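Hyaluronidase (Thermobaculum terrenum, PDB 5DIY) probably hydrolyses terminal beta-linked N-acetylglucosamine, as a family 84 glycoside hydrolase of the O-GlcNAcase type, here in a variant changed at its predicted proton donor. Local coordinates at residues E139-F144 with L174-I179; R151-S154 with T158-I161; A273-L276 with Q281-P284; T294-D299 with S366-E371; M304-Q309 with Q355-R360. All coordinates share one frame; numbering follows the deposited sequence.

Contact 1 (E139-F144 with L174-I179)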
# COMPACT_ATOMS: atom_id res chain seq x y z
N GLU C 139 -23.15 17.38 -10.82
CA GLU C 139 -23.71 17.99 -12.03
C GLU C 139 -22.64 18.75 -12.79
O GLU C 139 -22.56 18.67 -14.02
CB GLU C 139 -24.89 18.93 -11.70
CG GLU C 139 -26.25 18.24 -11.66
CD GLU C 139 -27.39 19.17 -11.25
OE1 GLU C 139 -28.44 18.65 -10.83
OE2 GLU C 139 -27.24 20.42 -11.34
N ALA C 140 -21.84 19.52 -12.05
CA ALA C 140 -20.75 20.30 -12.64
C ALA C 140 -19.76 19.37 -13.35
O ALA C 140 -19.45 19.56 -14.52
CB ALA C 140 -20.04 21.12 -11.58
N GLN C 141 -19.31 18.36 -12.61
CA GLN C 141 -18.36 17.36 -13.13
C GLN C 141 -18.90 16.60 -14.34
O GLN C 141 -18.19 16.44 -15.34
CB GLN C 141 -18.00 16.35 -12.02
CG GLN C 141 -17.12 16.95 -10.95
CD GLN C 141 -16.86 16.02 -9.79
OE1 GLN C 141 -17.49 14.97 -9.66
NE2 GLN C 141 -15.91 16.39 -8.94
N ALA C 142 -20.15 16.15 -14.26
CA ALA C 142 -20.78 15.42 -15.36
C ALA C 142 -20.84 16.27 -16.63
O ALA C 142 -20.51 15.79 -17.72
CB ALA C 142 -22.18 14.95 -14.97
N ASP C 143 -21.23 17.54 -16.48
CA ASP C 143 -21.30 18.48 -17.60
C ASP C 143 -19.92 18.80 -18.17
O ASP C 143 -19.74 18.88 -19.39
CB ASP C 143 -22.01 19.78 -17.19
CG ASP C 143 -22.01 20.82 -18.30
OD1 ASP C 143 -22.36 20.46 -19.44
OD2 ASP C 143 -21.63 21.98 -18.03
N PHE C 144 -18.94 19.00 -17.29
CA PHE C 144 -17.57 19.22 -17.73
C PHE C 144 -17.03 18.03 -18.52
O PHE C 144 -16.50 18.20 -19.62
CB PHE C 144 -16.65 19.50 -16.54
CG PHE C 144 -15.25 19.84 -16.93
CD1 PHE C 144 -14.95 21.10 -17.43
CD2 PHE C 144 -14.22 18.91 -16.81
CE1 PHE C 144 -13.65 21.43 -17.79
CE2 PHE C 144 -12.92 19.23 -17.17
CZ PHE C 144 -12.64 20.49 -17.66
N LEU C 174 -24.64 6.71 -2.48
CA LEU C 174 -24.62 8.15 -2.23
C LEU C 174 -25.25 8.90 -3.41
O LEU C 174 -25.10 8.48 -4.56
CB LEU C 174 -23.17 8.62 -2.02
CG LEU C 174 -22.94 10.00 -1.42
CD1 LEU C 174 -23.29 10.01 0.06
CD2 LEU C 174 -21.49 10.42 -1.63
N GLU C 175 -25.96 9.98 -3.10
CA GLU C 175 -26.69 10.77 -4.11
C GLU C 175 -25.77 11.25 -5.24
O GLU C 175 -26.12 11.13 -6.42
CB GLU C 175 -27.38 11.96 -3.45
CG GLU C 175 -28.18 12.85 -4.40
CD GLU C 175 -28.92 13.96 -3.67
OE1 GLU C 175 -29.95 13.66 -3.03
OE2 GLU C 175 -28.48 15.13 -3.75
N TYR C 176 -24.62 11.80 -4.86
CA TYR C 176 -23.57 12.18 -5.80
C TYR C 176 -23.30 11.08 -6.86
O TYR C 176 -23.26 11.36 -8.06
CB TYR C 176 -22.29 12.55 -5.02
CG TYR C 176 -21.04 12.66 -5.85
CD1 TYR C 176 -20.31 11.52 -6.20
CD2 TYR C 176 -20.56 13.90 -6.28
CE1 TYR C 176 -19.16 11.62 -6.96
CE2 TYR C 176 -19.40 14.00 -7.04
CZ TYR C 176 -18.71 12.85 -7.38
OH TYR C 176 -17.57 12.91 -8.14
N LEU C 177 -23.11 9.84 -6.40
CA LEU C 177 -22.84 8.70 -7.29
C LEU C 177 -24.01 8.37 -8.22
O LEU C 177 -23.80 8.01 -9.39
CB LEU C 177 -22.49 7.46 -6.48
CG LEU C 177 -21.17 7.52 -5.70
CD1 LEU C 177 -21.08 6.36 -4.72
CD2 LEU C 177 -19.98 7.52 -6.66
N ARG C 178 -25.23 8.48 -7.70
CA ARG C 178 -26.45 8.27 -8.49
C ARG C 178 -26.63 9.35 -9.57
O ARG C 178 -27.01 9.04 -10.70
CB ARG C 178 -27.69 8.19 -7.59
CG ARG C 178 -27.96 6.80 -7.00
CD ARG C 178 -28.46 6.84 -5.56
NE ARG C 178 -29.41 7.94 -5.32
CZ ARG C 178 -29.68 8.50 -4.14
NH1 ARG C 178 -29.10 8.09 -3.01
NH2 ARG C 178 -30.56 9.49 -4.09
N ILE C 179 -26.33 10.60 -9.22
CA ILE C 179 -26.36 11.70 -10.18
C ILE C 179 -25.30 11.48 -11.27
O ILE C 179 -25.57 11.69 -12.45
CB ILE C 179 -26.12 13.08 -9.51
CG1 ILE C 179 -27.26 13.43 -8.55
CG2 ILE C 179 -25.98 14.19 -10.56
CD1 ILE C 179 -26.87 14.44 -7.49
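Gln141 and Tyr176 reach across from neighbouring helices and join through one short hydrogen bond, Tyr176 OH to Gln141 OE1 at 2.6 Å. Gln141 CB already points to the facing helix. From there CG lies anti to the carbonyl carbon (chi1 -71°), and the extended chain beyond CG brings the amide up to the phenol. CD stands 3.6 Å from Tyr176 OH. OE1 accepts the phenol in the carbonyl plane, on a lone pair, with a C=O...O angle of 140°. The same oxygen sits at the edge of the Tyr176 ring, 3.3 Å from its CZ, and the amide and ring planes are nearly perpendicular. NE2 turns elsewhere, donating to Thr166 OG1, while Thr166 N bonds to Tyr176 OH. Thr166 thus touches both polar ends and closes a small buried network. A leucine in place of Gln141 would probably leave the buried Tyr176 hydroxyl without its acceptor and Thr166 OG1 without its amide donor. Farther out, Glu139 CG rests on Ile179 CG2 at 4.2 Å. The Glu139 carboxylate turns back to Ser135 N. Helices 137-153 and 175-183 pack side by side on the outside of the TIM barrel, following strands 113-117 and 160-164; Gln141 also touches Phe118, just past the first of these strands and beside the sugar-binding Asp119.

Contact 2 (R151-S154 with T158-I161)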
# COMPACT_ATOMS: atom_id res chain seq x y z
N ARG C 151 -15.75 17.23 -27.29
CA ARG C 151 -14.61 17.86 -27.96
C ARG C 151 -13.64 16.82 -28.54
O ARG C 151 -13.23 16.93 -29.69
CB ARG C 151 -13.86 18.82 -27.02
CG ARG C 151 -12.58 19.43 -27.59
CD ARG C 151 -12.82 20.27 -28.83
NE ARG C 151 -13.60 21.46 -28.50
CZ ARG C 151 -13.11 22.56 -27.91
NH1 ARG C 151 -11.82 22.65 -27.59
NH2 ARG C 151 -13.93 23.57 -27.64
N LEU C 152 -13.27 15.83 -27.73
CA LEU C 152 -12.32 14.79 -28.17
C LEU C 152 -12.85 13.92 -29.31
O LEU C 152 -12.07 13.49 -30.16
CB LEU C 152 -11.89 13.90 -26.99
CG LEU C 152 -11.00 14.55 -25.93
CD1 LEU C 152 -10.79 13.57 -24.78
CD2 LEU C 152 -9.67 15.01 -26.50
N GLU C 153 -14.16 13.67 -29.34
CA GLU C 153 -14.78 12.93 -30.46
C GLU C 153 -14.67 13.68 -31.80
O GLU C 153 -14.62 13.05 -32.85
CB GLU C 153 -16.24 12.58 -30.16
CG GLU C 153 -16.38 11.46 -29.13
CD GLU C 153 -17.80 11.27 -28.62
OE1 GLU C 153 -18.65 12.19 -28.76
OE2 GLU C 153 -18.08 10.19 -28.06
N SER C 154 -14.63 15.02 -31.73
CA SER C 154 -14.37 15.88 -32.89
C SER C 154 -12.88 16.18 -33.15
O SER C 154 -12.56 17.00 -34.01
CB SER C 154 -15.13 17.21 -32.71
OG SER C 154 -16.49 16.99 -32.39
N THR C 158 -12.04 7.44 -31.65
CA THR C 158 -12.31 6.63 -30.44
C THR C 158 -11.58 7.09 -29.18
O THR C 158 -10.74 6.36 -28.63
CB THR C 158 -12.05 5.13 -30.70
OG1 THR C 158 -10.66 4.91 -30.97
CG2 THR C 158 -12.87 4.65 -31.87
N PRO C 159 -11.89 8.31 -28.71
CA PRO C 159 -11.33 8.76 -27.44
C PRO C 159 -12.01 8.03 -26.28
O PRO C 159 -13.14 7.55 -26.43
CB PRO C 159 -11.67 10.24 -27.41
CG PRO C 159 -12.92 10.34 -28.21
CD PRO C 159 -12.78 9.32 -29.30
N GLN C 160 -11.29 7.91 -25.17
CA GLN C 160 -11.81 7.27 -23.97
C GLN C 160 -11.41 8.10 -22.77
O GLN C 160 -10.25 8.49 -22.65
CB GLN C 160 -11.24 5.86 -23.82
CG GLN C 160 -11.89 4.85 -24.75
CD GLN C 160 -11.21 3.50 -24.72
OE1 GLN C 160 -10.01 3.40 -24.47
NE2 GLN C 160 -11.98 2.45 -24.98
N ILE C 161 -12.38 8.36 -21.91
CA ILE C 161 -12.14 9.05 -20.66
C ILE C 161 -12.42 8.08 -19.52
O ILE C 161 -13.44 7.39 -19.50
CB ILE C 161 -12.99 10.33 -20.51
CG1 ILE C 161 -12.60 11.36 -21.58
CG2 ILE C 161 -12.82 10.94 -19.11
CD1 ILE C 161 -13.57 12.51 -21.72
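The Pro159 ring presents its CB-CG corner to Leu152 and Glu153. Its CG lies over one face of the peptide joining those two residues, 3.7 Å from Glu153 N. Pro159 CB meets Leu152 CB, also at 3.7 Å, so the ring fits against both the backbone and the root of the leucine. Next along the helix, Glu153 CG approaches Pro159 CG to 3.8 Å; the extended glutamate chain crosses the ring at about a right angle, and only its aliphatic part does the touching. This is the tight return from helix 137-153 into strand 160-164, the closing step of a beta-alpha-beta crossover in the TIM barrel that began at strand 113-117. Gln160 accordingly makes backbone hydrogen bonds with His112 and Ile114 on that earlier strand's side, and Ile161 bonds with Asp189 on the other. Leu152 CG lies anti to the carbonyl carbon (chi1 -69°), which sends the methyls on past the proline: CD1 reaches Ile161 CD1 at a looser 4.3 Å. The leucine is wedged further by Ile100, Ile103 and Leu107 of helix 93-108, while Ile161 packs back on Val148 and Leu149 of helix 137-153.

Contact 3 (A273-L276 with Q281-P284); sequences AQYL and QYNP
Tyr275 and Tyr282 form an offset edge-to-face pair: the edge of the Tyr275 ring is directed at the face of Tyr282, with centroids 5.6 Å apart and planes at 81°. The nearest ring atoms are Tyr275 CD1 and Tyr282 CD2, at 3.8 Å. Tyr282 CG is anti to the backbone N (chi1 178°), which carries its ring back against the helix. A CH-pi contact goes with the pair: Tyr275 CB stands 3.7 Å from the centroid of the Tyr282 ring, only 9° off the normal. Tyr275 N approaches Tyr282 CD1 to 3.6 Å. On the opposite face of Tyr282, offset toward the rim, lies Pro284 N, so the ring lies between the Tyr275 methylene and the backbone of its own segment. In the fold, this is the turn after helix 262-277, which follows the last barrel strand, 251-256; helix 284-296 starts here, N-capped by Asn283, whose OD1 takes the backbone N of Asp286. Polar ends are held elsewhere. Tyr282 OH bonds to Tyr240 O, Tyr275 OH to Asp244 O, and Gln274 NE2 to Ser287 OG on the new helix. The Gln274 side chain only brushes the ring, CB to Tyr282 CD1 at 4.4 Å.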
# COMPACT_ATOMS: atom_id res chain seq x y z
N ALA C 273 -1.25 -9.80 -10.75
CA ALA C 273 -1.33 -10.24 -12.16
C ALA C 273 -1.82 -11.68 -12.33
O ALA C 273 -2.59 -11.98 -13.24
CB ALA C 273 0.01 -10.06 -12.85
N GLN C 274 -1.37 -12.58 -11.45
CA GLN C 274 -1.86 -13.96 -11.47
C GLN C 274 -3.34 -14.05 -11.11
O GLN C 274 -4.07 -14.82 -11.73
CB GLN C 274 -1.03 -14.87 -10.55
CG GLN C 274 0.39 -15.12 -11.07
CD GLN C 274 0.95 -16.46 -10.62
OE1 GLN C 274 1.41 -17.26 -11.43
NE2 GLN C 274 0.92 -16.70 -9.32
N TYR C 275 -3.78 -13.26 -10.12
CA TYR C 275 -5.21 -13.18 -9.79
C TYR C 275 -6.02 -12.74 -11.00
O TYR C 275 -7.03 -13.36 -11.32
CB TYR C 275 -5.49 -12.23 -8.60
CG TYR C 275 -6.95 -11.84 -8.47
CD1 TYR C 275 -7.87 -12.68 -7.84
CD2 TYR C 275 -7.43 -10.65 -9.04
CE1 TYR C 275 -9.21 -12.34 -7.74
CE2 TYR C 275 -8.77 -10.30 -8.94
CZ TYR C 275 -9.66 -11.15 -8.30
OH TYR C 275 -10.98 -10.78 -8.20
N LEU C 276 -5.59 -11.67 -11.66
CA LEU C 276 -6.31 -11.16 -12.84
C LEU C 276 -6.36 -12.20 -13.96
O LEU C 276 -7.39 -12.33 -14.63
CB LEU C 276 -5.67 -9.88 -13.38
CG LEU C 276 -5.64 -8.64 -12.47
CD1 LEU C 276 -4.76 -7.58 -13.10
CD2 LEU C 276 -7.04 -8.10 -12.18
N GLN C 281 -8.87 -19.79 -9.88
CA GLN C 281 -7.78 -20.69 -9.45
C GLN C 281 -6.66 -19.98 -8.66
O GLN C 281 -5.63 -20.60 -8.35
CB GLN C 281 -7.20 -21.42 -10.67
CG GLN C 281 -8.17 -22.40 -11.32
N TYR C 282 -6.85 -18.71 -8.31
CA TYR C 282 -5.84 -17.93 -7.58
C TYR C 282 -5.70 -18.37 -6.12
O TYR C 282 -6.69 -18.37 -5.39
CB TYR C 282 -6.19 -16.44 -7.62
CG TYR C 282 -5.22 -15.56 -6.84
CD1 TYR C 282 -3.90 -15.39 -7.27
CD2 TYR C 282 -5.63 -14.89 -5.69
CE1 TYR C 282 -3.01 -14.59 -6.57
CE2 TYR C 282 -4.75 -14.08 -4.97
CZ TYR C 282 -3.44 -13.94 -5.42
OH TYR C 282 -2.57 -13.13 -4.72
N ASN C 283 -4.49 -18.75 -5.71
CA ASN C 283 -4.16 -18.97 -4.29
C ASN C 283 -3.03 -18.01 -3.91
O ASN C 283 -1.96 -18.08 -4.50
CB ASN C 283 -3.73 -20.42 -4.04
CG ASN C 283 -3.30 -20.67 -2.60
OD1 ASN C 283 -2.26 -20.17 -2.14
ND2 ASN C 283 -4.09 -21.46 -1.88
N PRO C 284 -3.27 -17.12 -2.92
CA PRO C 284 -2.27 -16.07 -2.62
C PRO C 284 -0.92 -16.58 -2.12
O PRO C 284 0.10 -15.96 -2.42
CB PRO C 284 -2.97 -15.20 -1.55
CG PRO C 284 -4.04 -16.06 -0.98
CD PRO C 284 -4.48 -16.99 -2.08

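Contact 4 (T294-D299 with S366-E371); sequences TLLGED and SKFFWE
Leu296 drops its two methyls onto Phe368 and Phe369, packing the C-terminal turn of helix 284-296 against the short helix 367-371 in the all-helical part of the chain. The main interaction is CH-pi. Leu296 CD2 lies over one face of the Phe368 ring, 3.8 Å from its centroid and 25° off the normal, displaced toward CG. With CG anti to the backbone N (chi1 176°), the Phe368 ring is carried out to meet the leucine. Leucine and ring cross at about a right angle, with the second methyl, CD1, on the far part of the same ring, 3.6 Å from Phe368 CE1. The two phenylalanines, neighbours in sequence, also pack together: Phe368 CD1 sits over the centre of the Phe369 ring. Met304 of helix 301-308 touches all three apolar side chains.

Backbone shape matters as well. Gly297 leaves the helix with phi 106°, a conformation that calls for glycine, and the chain can then turn away directly after the leucine. Charged groups lie off the apolar cluster: Lys367 NZ pairs with Glu22, its bridge to Glu371 being long, and Glu371 OE1 takes Ala264 N from helix 262-277. Back in the apolar cluster, Leu296 CD1 makes its one approach to Phe369 at CZ, 4.1 Å away.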
# COMPACT_ATOMS: atom_id res chain seq x y z
N THR C 294 10.75 -16.63 -8.84
CA THR C 294 11.01 -15.96 -10.12
C THR C 294 11.83 -14.68 -9.96
O THR C 294 12.86 -14.50 -10.61
CB THR C 294 9.69 -15.59 -10.83
OG1 THR C 294 8.91 -16.77 -11.05
CG2 THR C 294 9.95 -14.89 -12.18
N LEU C 295 11.36 -13.80 -9.08
CA LEU C 295 11.94 -12.46 -8.93
C LEU C 295 13.21 -12.42 -8.08
O LEU C 295 14.13 -11.68 -8.39
CB LEU C 295 10.89 -11.50 -8.35
CG LEU C 295 9.63 -11.32 -9.20
CD1 LEU C 295 8.48 -10.73 -8.39
CD2 LEU C 295 9.91 -10.46 -10.43
N LEU C 296 13.25 -13.22 -7.01
CA LEU C 296 14.35 -13.17 -6.03
C LEU C 296 15.21 -14.45 -5.94
O LEU C 296 16.30 -14.39 -5.39
CB LEU C 296 13.80 -12.85 -4.63
CG LEU C 296 12.88 -11.64 -4.51
CD1 LEU C 296 12.41 -11.48 -3.07
CD2 LEU C 296 13.56 -10.37 -4.98
N GLY C 297 14.72 -15.57 -6.46
CA GLY C 297 15.47 -16.83 -6.45
C GLY C 297 14.94 -17.83 -5.44
O GLY C 297 14.61 -17.45 -4.32
N GLU C 298 14.86 -19.10 -5.84
CA GLU C 298 14.48 -20.23 -4.98
C GLU C 298 15.14 -20.25 -3.61
O GLU C 298 14.49 -20.52 -2.60
CB GLU C 298 14.87 -21.55 -5.66
CG GLU C 298 13.90 -22.03 -6.72
CD GLU C 298 14.48 -23.18 -7.51
OE1 GLU C 298 15.17 -24.04 -6.92
OE2 GLU C 298 14.24 -23.22 -8.74
N ASP C 299 16.45 -19.98 -3.59
CA ASP C 299 17.25 -20.07 -2.37
C ASP C 299 16.91 -19.01 -1.31
O ASP C 299 17.35 -19.14 -0.16
CB ASP C 299 18.75 -19.99 -2.69
CG ASP C 299 19.27 -21.23 -3.42
OD1 ASP C 299 18.60 -22.29 -3.41
OD2 ASP C 299 20.37 -21.14 -4.00
N SER C 366 20.68 -7.28 -5.08
CA SER C 366 19.75 -6.71 -6.05
C SER C 366 19.02 -5.46 -5.56
O SER C 366 19.04 -5.12 -4.37
CB SER C 366 18.71 -7.77 -6.44
OG SER C 366 17.90 -8.09 -5.33
N LYS C 367 18.37 -4.78 -6.50
CA LYS C 367 17.62 -3.56 -6.20
C LYS C 367 16.48 -3.78 -5.18
O LYS C 367 16.23 -2.91 -4.35
CB LYS C 367 17.05 -2.96 -7.48
CG LYS C 367 16.36 -1.64 -7.24
CD LYS C 367 16.01 -0.94 -8.53
CE LYS C 367 15.56 0.47 -8.23
NZ LYS C 367 14.64 0.95 -9.27
N PHE C 368 15.79 -4.91 -5.28
CA PHE C 368 14.75 -5.27 -4.31
C PHE C 368 15.29 -5.12 -2.88
O PHE C 368 14.69 -4.41 -2.05
CB PHE C 368 14.24 -6.70 -4.56
CG PHE C 368 13.22 -7.18 -3.55
CD1 PHE C 368 13.64 -7.82 -2.38
CD2 PHE C 368 11.86 -7.01 -3.77
CE1 PHE C 368 12.71 -8.26 -1.44
CE2 PHE C 368 10.93 -7.45 -2.84
CZ PHE C 368 11.35 -8.08 -1.67
N PHE C 369 16.43 -5.76 -2.61
CA PHE C 369 17.01 -5.73 -1.25
C PHE C 369 17.62 -4.39 -0.85
O PHE C 369 17.69 -4.09 0.35
CB PHE C 369 17.98 -6.89 -1.04
CG PHE C 369 17.31 -8.22 -1.09
CD1 PHE C 369 16.44 -8.61 -0.08
CD2 PHE C 369 17.47 -9.06 -2.19
CE1 PHE C 369 15.78 -9.83 -0.13
CE2 PHE C 369 16.81 -10.28 -2.25
CZ PHE C 369 15.96 -10.66 -1.22
N TRP C 370 18.01 -3.57 -1.83
CA TRP C 370 18.31 -2.15 -1.57
C TRP C 370 17.07 -1.37 -1.12
O TRP C 370 17.14 -0.58 -0.19
CB TRP C 370 18.92 -1.48 -2.81
CG TRP C 370 19.28 -0.04 -2.59
CD1 TRP C 370 20.45 0.45 -2.09
CD2 TRP C 370 18.44 1.10 -2.83
NE1 TRP C 370 20.40 1.83 -2.01
CE2 TRP C 370 19.18 2.25 -2.46
CE3 TRP C 370 17.14 1.27 -3.34
CZ2 TRP C 370 18.67 3.56 -2.58
CZ3 TRP C 370 16.63 2.57 -3.45
CH2 TRP C 370 17.39 3.69 -3.07
N GLU C 371 15.93 -1.60 -1.78
CA GLU C 371 14.69 -0.89 -1.42
C GLU C 371 14.16 -1.26 -0.02
O GLU C 371 13.74 -0.38 0.73
CB GLU C 371 13.59 -1.10 -2.47
CG GLU C 371 13.77 -0.24 -3.71
CD GLU C 371 12.72 -0.47 -4.77
OE1 GLU C 371 11.75 -1.22 -4.53
OE2 GLU C 371 12.89 0.08 -5.88

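Contact 5 (M304-Q309 with Q355-R360); sequences MEKFYQ and QTTYSR
Lys306 and Thr357 meet at about a right angle where the short helix 301-308 packs on the long helix 340-362, a helix-helix interface of the helical part of the chain. Thr357 points toward the facing helix and splits its two branches between successive residues. Its OG1 lies against the aliphatic root of Lys306, 3.3 Å from both CB and CG; these are van der Waals contacts of the oxygen with methylenes, and its hydrogen bond goes to Ser353 O, one turn back along its own helix. The methyl branch takes the other neighbour, Phe307.

Lys306 starts toward Thr357 and then leaves. Its CG is anti to the backbone N (chi1 -166°), and a bend at chi2 (74°, about the CB-CG bond) swings the amino end off the threonine. NZ is gripped there from two quarters: it forms a salt bridge with Glu350 of helix 340-362 and donates to Gln309 OE1 at 2.9 Å, tilted 16° from the carbonyl plane. A methionine in place of Lys306 would probably leave Glu350 without its positive mate and Gln309 OE1 without this donor.

Of its side chain, Phe307 brings CB to this segment. Its ring, thrown anti to N, goes on to meet Tyr379 edge-to-face and Leu376, both on helix 373-398, so three helices converge around it. Where the two backbones come nearest, Thr357 CG2 lies 3.8 Å from Phe307 CB and equally far from Phe307 N.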
# COMPACT_ATOMS: atom_id res chain seq x y z
N MET C 304 12.45 -15.51 2.87
CA MET C 304 11.40 -14.53 2.56
C MET C 304 10.11 -14.87 3.30
O MET C 304 9.51 -13.98 3.89
CB MET C 304 11.16 -14.41 1.04
CG MET C 304 12.22 -13.59 0.32
SD MET C 304 12.39 -11.89 0.91
CE MET C 304 10.78 -11.23 0.51
N GLU C 305 9.71 -16.14 3.27
CA GLU C 305 8.56 -16.61 4.06
C GLU C 305 8.66 -16.12 5.50
O GLU C 305 7.72 -15.52 6.03
CB GLU C 305 8.48 -18.15 4.03
CG GLU C 305 7.97 -18.74 2.72
CD GLU C 305 6.44 -18.78 2.61
OE1 GLU C 305 5.73 -18.11 3.39
OE2 GLU C 305 5.94 -19.48 1.71
N LYS C 306 9.82 -16.34 6.12
CA LYS C 306 10.03 -15.96 7.52
C LYS C 306 9.99 -14.45 7.74
O LYS C 306 9.38 -13.98 8.69
CB LYS C 306 11.36 -16.50 8.05
CG LYS C 306 11.49 -16.44 9.56
CD LYS C 306 10.61 -17.51 10.20
CE LYS C 306 10.29 -17.21 11.63
NZ LYS C 306 9.22 -18.12 12.12
N PHE C 307 10.68 -13.71 6.88
CA PHE C 307 10.74 -12.26 6.97
C PHE C 307 9.35 -11.64 6.75
O PHE C 307 9.01 -10.64 7.39
CB PHE C 307 11.75 -11.72 5.96
CG PHE C 307 11.87 -10.23 5.93
CD1 PHE C 307 12.41 -9.54 7.02
CD2 PHE C 307 11.46 -9.50 4.82
CE1 PHE C 307 12.53 -8.16 7.00
CE2 PHE C 307 11.58 -8.11 4.79
CZ PHE C 307 12.11 -7.44 5.89
N TYR C 308 8.55 -12.25 5.86
CA TYR C 308 7.20 -11.77 5.57
C TYR C 308 6.27 -11.85 6.79
O TYR C 308 5.38 -11.02 6.93
CB TYR C 308 6.56 -12.45 4.34
CG TYR C 308 5.11 -12.02 4.17
CD1 TYR C 308 4.78 -10.67 4.02
CD2 TYR C 308 4.07 -12.95 4.23
CE1 TYR C 308 3.46 -10.25 3.93
CE2 TYR C 308 2.74 -12.53 4.13
CZ TYR C 308 2.44 -11.18 3.97
OH TYR C 308 1.14 -10.75 3.88
N GLN C 309 6.50 -12.81 7.69
CA GLN C 309 5.71 -12.91 8.93
C GLN C 309 5.74 -11.64 9.80
O GLN C 309 4.79 -11.37 10.53
CB GLN C 309 6.14 -14.11 9.76
CG GLN C 309 5.80 -15.45 9.15
CD GLN C 309 6.32 -16.62 9.98
OE1 GLN C 309 7.21 -16.45 10.82
NE2 GLN C 309 5.76 -17.80 9.75
N GLN C 355 17.76 -14.63 12.83
CA GLN C 355 19.17 -14.36 12.48
C GLN C 355 19.57 -14.96 11.14
O GLN C 355 20.18 -14.28 10.32
CB GLN C 355 20.12 -14.88 13.57
CG GLN C 355 20.05 -14.08 14.86
CD GLN C 355 20.80 -14.71 16.02
OE1 GLN C 355 21.11 -15.89 16.02
NE2 GLN C 355 21.08 -13.90 17.03
N THR C 356 19.21 -16.23 10.94
CA THR C 356 19.42 -16.94 9.68
C THR C 356 18.73 -16.23 8.51
O THR C 356 19.32 -16.07 7.44
CB THR C 356 18.86 -18.38 9.78
OG1 THR C 356 19.60 -19.10 10.77
CG2 THR C 356 18.95 -19.14 8.45
N THR C 357 17.49 -15.82 8.74
CA THR C 357 16.69 -15.09 7.77
C THR C 357 17.34 -13.77 7.38
O THR C 357 17.49 -13.49 6.19
CB THR C 357 15.27 -14.83 8.30
OG1 THR C 357 14.61 -16.09 8.48
CG2 THR C 357 14.46 -13.96 7.35
N TYR C 358 17.72 -12.98 8.37
CA TYR C 358 18.38 -11.71 8.10
C TYR C 358 19.67 -11.93 7.32
O TYR C 358 19.89 -11.30 6.29
CB TYR C 358 18.70 -10.93 9.38
CG TYR C 358 19.61 -9.76 9.11
CD1 TYR C 358 19.09 -8.55 8.65
CD2 TYR C 358 21.00 -9.87 9.27
CE1 TYR C 358 19.92 -7.47 8.38
CE2 TYR C 358 21.84 -8.80 9.00
CZ TYR C 358 21.29 -7.60 8.56
OH TYR C 358 22.10 -6.54 8.29
N SER C 359 20.53 -12.82 7.83
CA SER C 359 21.84 -13.08 7.22
C SER C 359 21.72 -13.48 5.75
O SER C 359 22.46 -12.97 4.91
CB SER C 359 22.60 -14.15 8.02
OG SER C 359 23.04 -13.61 9.26
N ARG C 360 20.78 -14.38 5.46
CA ARG C 360 20.47 -14.82 4.09
C ARG C 360 20.10 -13.64 3.17
O ARG C 360 20.72 -13.45 2.12
CB ARG C 360 19.32 -15.84 4.14
CG ARG C 360 18.72 -16.26 2.80
CD ARG C 360 19.67 -17.05 1.93
NE ARG C 360 20.00 -18.36 2.51
CZ ARG C 360 20.59 -19.36 1.85
NH1 ARG C 360 20.92 -19.26 0.56
NH2 ARG C 360 20.85 -20.49 2.50

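Contacts 1 and 2 belong to the TIM barrel and share helix 137-153; contact 2 is nested in the loop closed by contact 1, with centres 20 Å apart. Contact 3 follows in series, about 35 Å from contact 1 between centres, at the turn from helix 262-277 into helix 284-296. Contact 4 starts at the far end of that second helix and encloses contact 5 along the chain. These two lie 13 Å apart between centres and do touch, through Met304. Contacts 1 and 5 have their centres about 50 Å apart, on opposite sides of the chain's centre: the series runs from sugar-binding barrel to helical region.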